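Local coordinates for SLT domain-containing protein (Bdellovibrio bacteriovorus HD100, PDB 6TAB) that probably cleaves peptidoglycan as a lysozyme of altered substrate specificity, easing the exit of the predator from its bacterial prey, at residues Asp107-Pro110 / Ala111-Leu115; Leu123-Ala126 / Gln127-Tyr131; Ala133-Leu136 / Ser137-Arg141; Ser242-Ser245 / Trp246-Leu250. One frame throughout, in Å; residues are numbered along the deposited sequence.

Contact 1: Asp107-Pro110 / Ala111-Leu115; sequences DVIP and ADRSL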
loop_
_atom_site.group_PDB
_atom_site.type_symbol
_atom_site.label_atom_id
_atom_site.label_comp_id
_atom_site.label_asym_id
_atom_site.label_seq_id
_atom_site.Cartn_x
_atom_site.Cartn_y
_atom_site.Cartn_z
ATOM N N ASP A 107 11.238 9.825 2.280
ATOM C CA ASP A 107 11.934 10.813 3.164
ATOM C C ASP A 107 11.375 10.804 4.603
ATOM O O ASP A 107 11.922 11.479 5.480
ATOM C CB ASP A 107 11.873 12.245 2.605
ATOM C CG ASP A 107 12.886 12.548 1.498
ATOM O OD1 ASP A 107 13.933 11.889 1.442
ATOM O OD2 ASP A 107 12.615 13.461 0.712
ATOM N N VAL A 108 10.247 10.139 4.856
ATOM C CA VAL A 108 9.647 10.145 6.221
ATOM C C VAL A 108 10.456 9.238 7.164
ATOM O O VAL A 108 10.842 8.127 6.781
ATOM C CB VAL A 108 8.173 9.648 6.174
ATOM C CG1 VAL A 108 7.520 9.600 7.545
ATOM C CG2 VAL A 108 7.360 10.485 5.228
ATOM N N ILE A 109 10.653 9.655 8.408
ATOM C CA ILE A 109 11.104 8.772 9.443
ATOM C C ILE A 109 9.872 8.580 10.377
ATOM O O ILE A 109 9.455 9.500 11.145
ATOM C CB ILE A 109 12.316 9.303 10.277
ATOM C CG1 ILE A 109 13.514 9.495 9.349
ATOM C CG2 ILE A 109 12.671 8.406 11.473
ATOM C CD1 ILE A 109 14.712 10.147 9.975
ATOM N N PRO A 110 9.105 7.459 10.271
ATOM C CA PRO A 110 7.751 7.368 10.831
ATOM C C PRO A 110 7.697 7.274 12.374
ATOM O O PRO A 110 8.543 6.573 12.983
ATOM C CB PRO A 110 7.120 6.120 10.213
ATOM C CG PRO A 110 8.139 5.491 9.416
ATOM C CD PRO A 110 9.410 6.271 9.444
ATOM N N ALA A 111 6.695 7.930 12.995
ATOM C CA ALA A 111 6.553 7.944 14.460
ATOM C C ALA A 111 6.232 6.567 15.043
ATOM O O ALA A 111 6.496 6.368 16.247
ATOM C CB ALA A 111 5.514 8.928 14.905
ATOM N N ASP A 112 5.656 5.666 14.241
ATOM C CA ASP A 112 5.330 4.281 14.662
ATOM C C ASP A 112 6.364 3.262 14.152
ATOM O O ASP A 112 6.047 2.052 14.072
ATOM C CB ASP A 112 3.894 3.959 14.271
ATOM C CG ASP A 112 3.549 4.196 12.804
ATOM O OD1 ASP A 112 4.421 4.738 12.028
ATOM O OD2 ASP A 112 2.374 3.857 12.424
ATOM N N ARG A 113 7.603 3.670 13.846
ATOM C CA ARG A 113 8.672 2.719 13.505
ATOM C C ARG A 113 8.914 1.705 14.639
ATOM O O ARG A 113 9.230 0.533 14.335
ATOM C CB ARG A 113 9.943 3.467 13.107
ATOM C CG ARG A 113 10.557 4.353 14.187
ATOM C CD ARG A 113 11.559 5.347 13.596
ATOM N NE ARG A 113 12.215 6.226 14.569
ATOM C CZ ARG A 113 11.743 7.393 15.051
ATOM N NH1 ARG A 113 10.603 7.923 14.619
ATOM N NH2 ARG A 113 12.498 8.035 15.944
ATOM N N SER A 114 8.710 2.057 15.917
ATOM C CA SER A 114 8.965 1.070 16.990
ATOM C C SER A 114 8.040 -0.160 16.861
ATOM O O SER A 114 8.392 -1.238 17.340
ATOM C CB SER A 114 8.878 1.702 18.376
ATOM O OG SER A 114 7.583 2.259 18.659
ATOM N N LEU A 115 6.850 0.042 16.278
ATOM C CA LEU A 115 5.883 -1.035 16.009
ATOM C C LEU A 115 6.193 -1.762 14.694
ATOM O O LEU A 115 6.322 -3.000 14.668
ATOM C CB LEU A 115 4.455 -0.465 15.978
ATOM C CG LEU A 115 3.335 -1.435 15.584
ATOM C CD1 LEU A 115 3.236 -2.601 16.536
ATOM C CD2 LEU A 115 1.985 -0.737 15.450
#
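R113 folds its side chain back over P110, and its guanidinium turns one edge to the carbonyl oxygen of that residue. NH1 of R113 donates to P110 O at 3.0 Å with an N-H...O angle of 161°, and the oxygen lies close to the guanidinium plane. The same oxygen takes the backbone N-H of R113 at 3.2 Å. The two donors stand above opposite faces of the P110 carbonyl plane, neither on a lone pair, so main chain and side chain of one residue clamp a single acceptor. The side-chain arm of this clamp follows from CG of R113 lying between its backbone N and carbonyl carbon (chi1 62°), which carries the extended CG-to-NE chain past P110 O. Over one face of the guanidinium sits the methyl CG2 of I109, 3.8 Å from R113 NH1 and displaced toward the rim. D112 turns the other way: OD1 passes 3.5 Å from P110 CB, while its two carboxylate oxygens accept from I214 N and A215 N in a distant loop and make no capping bond. The backbone bond from R113 N to P110 O closes a type I beta turn from P110 to R113, which leads into the short helix 113-116, with D112 at its N-cap position.

Contact 2: Leu123-Ala126 / Gln127-Tyr131; sequences LSYA and QRKQY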
loop_
_atom_site.group_PDB
_atom_site.type_symbol
_atom_site.label_atom_id
_atom_site.label_comp_id
_atom_site.label_asym_id
_atom_site.label_seq_id
_atom_site.Cartn_x
_atom_site.Cartn_y
_atom_site.Cartn_z
ATOM N N LEU A 123 18.064 2.421 7.696
ATOM C CA LEU A 123 17.941 1.858 6.337
ATOM C C LEU A 123 18.479 2.843 5.276
ATOM O O LEU A 123 18.208 4.059 5.336
ATOM C CB LEU A 123 16.475 1.502 6.032
ATOM C CG LEU A 123 15.829 0.444 6.928
ATOM C CD1 LEU A 123 14.395 0.172 6.458
ATOM C CD2 LEU A 123 16.636 -0.852 6.982
ATOM N N SER A 124 19.192 2.325 4.272
ATOM C CA SER A 124 19.542 3.046 3.037
ATOM C C SER A 124 18.289 3.314 2.186
ATOM O O SER A 124 17.235 2.660 2.365
ATOM C CB SER A 124 20.569 2.241 2.224
ATOM O OG SER A 124 19.943 1.092 1.674
ATOM N N TYR A 125 18.454 4.176 1.175
ATOM C CA TYR A 125 17.365 4.399 0.196
ATOM C C TYR A 125 16.937 3.069 -0.450
ATOM O O TYR A 125 15.741 2.786 -0.553
ATOM C CB TYR A 125 17.785 5.450 -0.840
ATOM C CG TYR A 125 16.712 5.826 -1.837
ATOM C CD1 TYR A 125 15.631 6.629 -1.478
ATOM C CD2 TYR A 125 16.779 5.438 -3.165
ATOM C CE1 TYR A 125 14.652 6.987 -2.396
ATOM C CE2 TYR A 125 15.815 5.807 -4.097
ATOM C CZ TYR A 125 14.726 6.575 -3.719
ATOM O OH TYR A 125 13.765 6.985 -4.619
ATOM N N ALA A 126 17.910 2.288 -0.946
ATOM C CA ALA A 126 17.596 0.963 -1.596
ATOM C C ALA A 126 16.829 0.036 -0.648
ATOM O O ALA A 126 15.864 -0.620 -1.086
ATOM C CB ALA A 126 18.859 0.287 -2.070
ATOM N N GLN A 127 17.242 -0.003 0.631
ATOM C CA GLN A 127 16.544 -0.826 1.628
ATOM C C GLN A 127 15.111 -0.328 1.902
ATOM O O GLN A 127 14.185 -1.146 2.101
ATOM C CB GLN A 127 17.375 -0.958 2.918
ATOM C CG GLN A 127 18.688 -1.765 2.794
ATOM C CD GLN A 127 19.530 -1.687 4.052
ATOM O OE1 GLN A 127 19.682 -0.609 4.660
ATOM N NE2 GLN A 127 20.046 -2.836 4.492
ATOM N N ARG A 128 14.926 1.017 1.962
ATOM C CA ARG A 128 13.547 1.556 2.158
ATOM C C ARG A 128 12.652 1.164 0.961
ATOM O O ARG A 128 11.436 0.917 1.167
ATOM C CB ARG A 128 13.583 3.087 2.392
ATOM C CG ARG A 128 14.257 3.517 3.701
ATOM C CD ARG A 128 14.079 4.979 4.121
ATOM N NE ARG A 128 14.486 5.986 3.159
ATOM C CZ ARG A 128 15.705 6.515 3.029
ATOM N NH1 ARG A 128 16.749 5.974 3.664
ATOM N NH2 ARG A 128 15.863 7.583 2.246
ATOM N N LYS A 129 13.191 1.182 -0.266
ATOM C CA LYS A 129 12.375 0.750 -1.445
ATOM C C LYS A 129 12.009 -0.751 -1.321
ATOM O O LYS A 129 10.870 -1.148 -1.626
ATOM C CB LYS A 129 13.072 1.069 -2.769
ATOM C CG LYS A 129 13.177 2.570 -3.050
ATOM C CD LYS A 129 13.234 2.987 -4.519
ATOM C CE LYS A 129 14.352 2.398 -5.318
ATOM N NZ LYS A 129 14.431 2.833 -6.730
ATOM N N GLN A 130 12.964 -1.597 -0.891
ATOM C CA GLN A 130 12.660 -3.021 -0.649
ATOM C C GLN A 130 11.557 -3.172 0.416
ATOM O O GLN A 130 10.652 -4.049 0.254
ATOM C CB GLN A 130 13.932 -3.795 -0.266
ATOM C CG GLN A 130 14.925 -3.994 -1.412
ATOM C CD GLN A 130 16.218 -4.612 -0.936
ATOM O OE1 GLN A 130 16.226 -5.609 -0.212
ATOM N NE2 GLN A 130 17.342 -4.053 -1.365
ATOM N N TYR A 131 11.638 -2.405 1.520
ATOM C CA TYR A 131 10.657 -2.436 2.612
ATOM C C TYR A 131 9.241 -2.127 2.070
ATOM O O TYR A 131 8.267 -2.856 2.308
ATOM C CB TYR A 131 11.066 -1.428 3.730
ATOM C CG TYR A 131 10.022 -1.350 4.823
ATOM C CD1 TYR A 131 9.946 -2.313 5.819
ATOM C CD2 TYR A 131 9.075 -0.335 4.856
ATOM C CE1 TYR A 131 8.939 -2.329 6.774
ATOM C CE2 TYR A 131 8.090 -0.296 5.828
ATOM C CZ TYR A 131 8.004 -1.293 6.791
ATOM O OH TYR A 131 6.986 -1.283 7.720
#
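Y125 lays one face of its ring beside the aliphatic chain of K129, whose CD comes to 3.8 Å from Y125 CE2, the two side chains crossing at a slant. Y125 OH and K129 NZ both reach D99, by a hydrogen bond and a salt bridge respectively, which ties this end of the helix to helix 87-101. At the edge of the same ring lies NH2 of R128, 3.9 Å from Y125 CD1, with ring and guanidinium planes 77° apart.

The start of helix 125-144 is closed by a capping box. S124, the N-cap residue, accepts the backbone N-H of Q127 on OG at 3.1 Å (162°), and Q127 OE1 returns the bond by accepting from S124 N at 3.0 Å (166°). That donor lies in the amide plane, on a lone pair of OE1; the other end of the amide, NE2, donates to E75.

R128 wraps back round the same end, its chain bent at chi3, so that one guanidinium face lies over CA of Y125. NH1 makes a weak bond, 2.9 Å long, to L123 O near the guanidinium plane, and NE donates to L106 O. L123 CB packs 3.8 Å from R128 CG, while L123 CD2 lies 3.8 Å from Q127 OE1, the side chains of L123 and Q127 crossing at about a right angle.

Contact 3: Ala133-Leu136 / Ser137-Arg141; sequences AFVL and SSMVR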
loop_
_atom_site.group_PDB
_atom_site.type_symbol
_atom_site.label_atom_id
_atom_site.label_comp_id
_atom_site.label_asym_id
_atom_site.label_seq_id
_atom_site.Cartn_x
_atom_site.Cartn_y
_atom_site.Cartn_z
ATOM N N ALA A 133 8.038 -2.046 -1.034
ATOM C CA ALA A 133 7.495 -3.088 -1.973
ATOM C C ALA A 133 6.943 -4.314 -1.203
ATOM O O ALA A 133 5.869 -4.825 -1.542
ATOM C CB ALA A 133 8.517 -3.469 -3.002
ATOM N N PHE A 134 7.637 -4.746 -0.141
ATOM C CA PHE A 134 7.159 -5.849 0.676
ATOM C C PHE A 134 5.826 -5.486 1.360
ATOM O O PHE A 134 4.825 -6.253 1.358
ATOM C CB PHE A 134 8.201 -6.290 1.712
ATOM C CG PHE A 134 7.746 -7.493 2.516
ATOM C CD1 PHE A 134 6.953 -7.340 3.649
ATOM C CD2 PHE A 134 8.010 -8.794 2.089
ATOM C CE1 PHE A 134 6.460 -8.435 4.347
ATOM C CE2 PHE A 134 7.514 -9.890 2.789
ATOM C CZ PHE A 134 6.732 -9.724 3.909
ATOM N N VAL A 135 5.764 -4.306 2.025
ATOM C CA VAL A 135 4.521 -3.909 2.720
ATOM C C VAL A 135 3.340 -3.817 1.730
ATOM O O VAL A 135 2.234 -4.326 2.000
ATOM C CB VAL A 135 4.696 -2.614 3.531
ATOM C CG1 VAL A 135 3.363 -2.094 4.059
ATOM C CG2 VAL A 135 5.680 -2.834 4.680
ATOM N N LEU A 136 3.568 -3.199 0.554
ATOM C CA LEU A 136 2.513 -3.174 -0.468
ATOM C C LEU A 136 2.054 -4.600 -0.818
ATOM O O LEU A 136 0.819 -4.846 -0.968
ATOM C CB LEU A 136 3.009 -2.447 -1.733
ATOM C CG LEU A 136 2.992 -0.935 -1.712
ATOM C CD1 LEU A 136 3.828 -0.378 -2.858
ATOM C CD2 LEU A 136 1.556 -0.392 -1.803
ATOM N N SER A 137 2.984 -5.572 -0.943
ATOM C CA SER A 137 2.618 -6.971 -1.291
ATOM C C SER A 137 1.770 -7.594 -0.176
ATOM O O SER A 137 0.883 -8.432 -0.471
ATOM C CB SER A 137 3.833 -7.808 -1.672
ATOM O OG SER A 137 4.616 -8.229 -0.545
ATOM N N SER A 138 2.033 -7.240 1.098
ATOM C CA SER A 138 1.244 -7.744 2.224
ATOM C C SER A 138 -0.177 -7.161 2.204
ATOM O O SER A 138 -1.163 -7.840 2.573
ATOM C CB SER A 138 1.945 -7.583 3.568
ATOM O OG SER A 138 1.995 -6.249 4.023
ATOM N N MET A 139 -0.298 -5.878 1.812
ATOM C CA MET A 139 -1.633 -5.259 1.660
ATOM C C MET A 139 -2.417 -5.949 0.519
ATOM O O MET A 139 -3.630 -6.229 0.665
ATOM C CB MET A 139 -1.484 -3.751 1.419
ATOM C CG MET A 139 -0.838 -3.011 2.603
ATOM S SD MET A 139 -0.181 -1.352 2.140
ATOM C CE MET A 139 -1.694 -0.568 1.576
ATOM N N VAL A 140 -1.746 -6.204 -0.613
ATOM C CA VAL A 140 -2.377 -6.936 -1.751
ATOM C C VAL A 140 -2.876 -8.319 -1.287
ATOM O O VAL A 140 -3.993 -8.727 -1.669
ATOM C CB VAL A 140 -1.403 -7.017 -2.939
ATOM C CG1 VAL A 140 -1.931 -7.983 -4.009
ATOM C CG2 VAL A 140 -1.098 -5.629 -3.536
ATOM N N ARG A 141 -2.068 -9.030 -0.492
ATOM C CA ARG A 141 -2.457 -10.378 -0.012
ATOM C C ARG A 141 -3.855 -10.315 0.621
ATOM O O ARG A 141 -4.705 -11.174 0.330
ATOM C CB ARG A 141 -1.451 -10.925 1.020
ATOM C CG ARG A 141 -1.908 -12.127 1.852
ATOM C CD ARG A 141 -2.283 -13.385 1.112
ATOM N NE ARG A 141 -2.804 -14.380 2.065
ATOM C CZ ARG A 141 -4.079 -14.513 2.421
ATOM N NH1 ARG A 141 -4.997 -13.673 1.951
ATOM N NH2 ARG A 141 -4.417 -15.505 3.242
#
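S137 and S138 each turn their hydroxyl back onto the helix that carries them, to the carbonyl three residues earlier. S137 OG donates to F134 O at 2.8 Å, and S138 OG donates to V135 O, also at 2.8 Å. Both side chains hold OG between the backbone N and the carbonyl carbon (chi1 77° and 72°), the rotamer that sets the hydroxyl beside the preceding turn. S138 OG arrives in the carbonyl plane of V135, on a lone pair, whereas S137 OG is tilted 18° from the plane of its acceptor.

Backbone bonds follow the regular i to i+4 ladder of helix 125-144. F134 O also takes S138 N at 3.0 Å, and V135 O takes M139 N at 3.0 Å, giving each of these carbonyls two donors.

Apolar packing runs along another side of the helix. SD of M139 lies 4.1 Å from CG1 of V135 and 4.4 Å from CD2 of L136. Elsewhere L136 touches I201 and L204 of helix 193-211, and S138 touches I243 and W246 of helix 238-248.

Both hydroxyl protons thus have main-chain acceptors inside the buried helix, which lets two polar side chains sit there; S137 OG further accepts from L79 N.

Contact 4: Ser242-Ser245 / Trp246-Leu250; sequences SIVS and WSQNL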
loop_
_atom_site.group_PDB
_atom_site.type_symbol
_atom_site.label_atom_id
_atom_site.label_comp_id
_atom_site.label_asym_id
_atom_site.label_seq_id
_atom_site.Cartn_x
_atom_site.Cartn_y
_atom_site.Cartn_z
ATOM N N SER A 242 -1.193 -9.845 10.834
ATOM C CA SER A 242 -0.232 -10.427 9.922
ATOM C C SER A 242 0.670 -9.375 9.265
ATOM O O SER A 242 1.884 -9.551 9.195
ATOM C CB SER A 242 -0.912 -11.280 8.854
ATOM O OG SER A 242 -1.607 -12.397 9.404
ATOM N N ILE A 243 0.085 -8.274 8.789
ATOM C CA ILE A 243 0.885 -7.202 8.173
ATOM C C ILE A 243 1.922 -6.685 9.182
ATOM O O ILE A 243 3.120 -6.523 8.840
ATOM C CB ILE A 243 -0.028 -6.078 7.620
ATOM C CG1 ILE A 243 -0.833 -6.591 6.418
ATOM C CG2 ILE A 243 0.776 -4.836 7.215
ATOM C CD1 ILE A 243 -1.956 -5.699 5.949
ATOM N N VAL A 244 1.482 -6.405 10.427
ATOM C CA VAL A 244 2.420 -5.877 11.453
ATOM C C VAL A 244 3.524 -6.912 11.772
ATOM O O VAL A 244 4.691 -6.561 11.864
ATOM C CB VAL A 244 1.674 -5.488 12.749
ATOM C CG1 VAL A 244 2.607 -5.259 13.939
ATOM C CG2 VAL A 244 0.808 -4.270 12.525
ATOM N N SER A 245 3.140 -8.203 11.970
ATOM C CA SER A 245 4.088 -9.265 12.321
ATOM C C SER A 245 5.140 -9.457 11.210
ATOM O O SER A 245 6.362 -9.526 11.465
ATOM C CB SER A 245 3.377 -10.572 12.625
ATOM O OG SER A 245 4.301 -11.551 13.095
ATOM N N TRP A 246 4.670 -9.570 9.963
ATOM C CA TRP A 246 5.593 -9.817 8.845
ATOM C C TRP A 246 6.562 -8.639 8.676
ATOM O O TRP A 246 7.750 -8.841 8.433
ATOM C CB TRP A 246 4.837 -10.128 7.560
ATOM C CG TRP A 246 3.973 -11.367 7.585
ATOM C CD1 TRP A 246 3.965 -12.383 8.489
ATOM C CD2 TRP A 246 2.895 -11.648 6.677
ATOM N NE1 TRP A 246 2.966 -13.293 8.193
ATOM C CE2 TRP A 246 2.292 -12.863 7.074
ATOM C CE3 TRP A 246 2.343 -10.940 5.609
ATOM C CZ2 TRP A 246 1.203 -13.405 6.395
ATOM C CZ3 TRP A 246 1.284 -11.491 4.917
ATOM C CH2 TRP A 246 0.730 -12.720 5.300
ATOM N N SER A 247 6.064 -7.395 8.788
ATOM C CA SER A 247 6.906 -6.182 8.691
ATOM C C SER A 247 8.016 -6.178 9.758
ATOM O O SER A 247 9.216 -6.031 9.459
ATOM C CB SER A 247 6.023 -4.945 8.815
ATOM O OG SER A 247 6.785 -3.743 8.870
ATOM N N GLN A 248 7.617 -6.358 11.033
ATOM C CA GLN A 248 8.562 -6.151 12.152
ATOM C C GLN A 248 9.596 -7.290 12.224
ATOM O O GLN A 248 10.679 -7.088 12.839
ATOM C CB GLN A 248 7.813 -5.887 13.454
ATOM C CG GLN A 248 7.197 -7.136 14.039
ATOM C CD GLN A 248 6.135 -6.923 15.111
ATOM O OE1 GLN A 248 5.761 -5.823 15.532
ATOM N NE2 GLN A 248 5.585 -8.015 15.529
ATOM N N ASN A 249 9.330 -8.427 11.560
ATOM C CA ASN A 249 10.262 -9.583 11.542
ATOM C C ASN A 249 11.133 -9.641 10.273
ATOM O O ASN A 249 11.949 -10.587 10.147
ATOM C CB ASN A 249 9.489 -10.876 11.807
ATOM C CG ASN A 249 9.020 -10.953 13.256
ATOM O OD1 ASN A 249 7.857 -11.182 13.539
ATOM N ND2 ASN A 249 9.950 -10.842 14.195
ATOM N N LEU A 250 11.032 -8.663 9.366
ATOM C CA LEU A 250 11.966 -8.586 8.272
ATOM C C LEU A 250 13.385 -8.427 8.850
ATOM O O LEU A 250 13.592 -7.646 9.811
ATOM C CB LEU A 250 11.599 -7.414 7.349
ATOM C CG LEU A 250 10.247 -7.479 6.558
ATOM C CD1 LEU A 250 10.064 -6.171 5.855
ATOM C CD2 LEU A 250 10.281 -8.677 5.606
#
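W246 lays its indole across the preceding turn, over S242. At the root, CB lies 3.4 Å from S242 O. CG is closer still, 3.2 Å from the same oxygen, which sits above one face of the indole and is displaced toward the rim. Further out, CD2 keeps this oxygen at 3.4 Å, and beyond CE2 the partner changes to the side chain of S242. There CZ2 of W246 is 3.9 Å from S242 CB. That CB lies 4.0 Å from the centroid of the six-membered ring, 16° off its normal, a CH-pi contact over the face. CG of W246 stands anti to its carbonyl carbon (chi1 -62°), which turns the ring back toward S242, and the nearly straight bond from W246 N to S242 O (2.9 Å, 169°) holds the two residues one helical turn apart.

The hydroxyl of S242 looks elsewhere, donating to T238 O. Outside the segment, W246 also meets S138 of helix 125-144 and L79. Near the end of helix 238-248 the ladder weakens, the bond from N249 N to S245 O being a weak one.

S242 O thus accepts from W246 N while the indole lies over it, consistent with partial shielding of this helical carbonyl from water.

Overall arrangement
Contact 3 lies deepest, its centre about 6 Å from the chain centre, and all its touching residues are buried; contact 2 is a surface contact on the same helix 125-144. Their chemistry follows their place: a serine-glutamine capping box with charged side chains beside it marks the helix start in contact 2, while serines bonded to main-chain oxygens and apolar chains fill contact 3. Contacts 1 and 4 are partly buried. In contact 1 an arginine and a main-chain N-H share one carbonyl; in contact 4 an indole lies over one. They meet through L115 CD1 and V244 CG1 (3.8 Å). Contact 4 also packs on contact 3, S138 CB lying 3.9 Å from W246 CE3, and Y131 OH probably hydrogen-bonds S247 OG, tying contact 2 to contact 4.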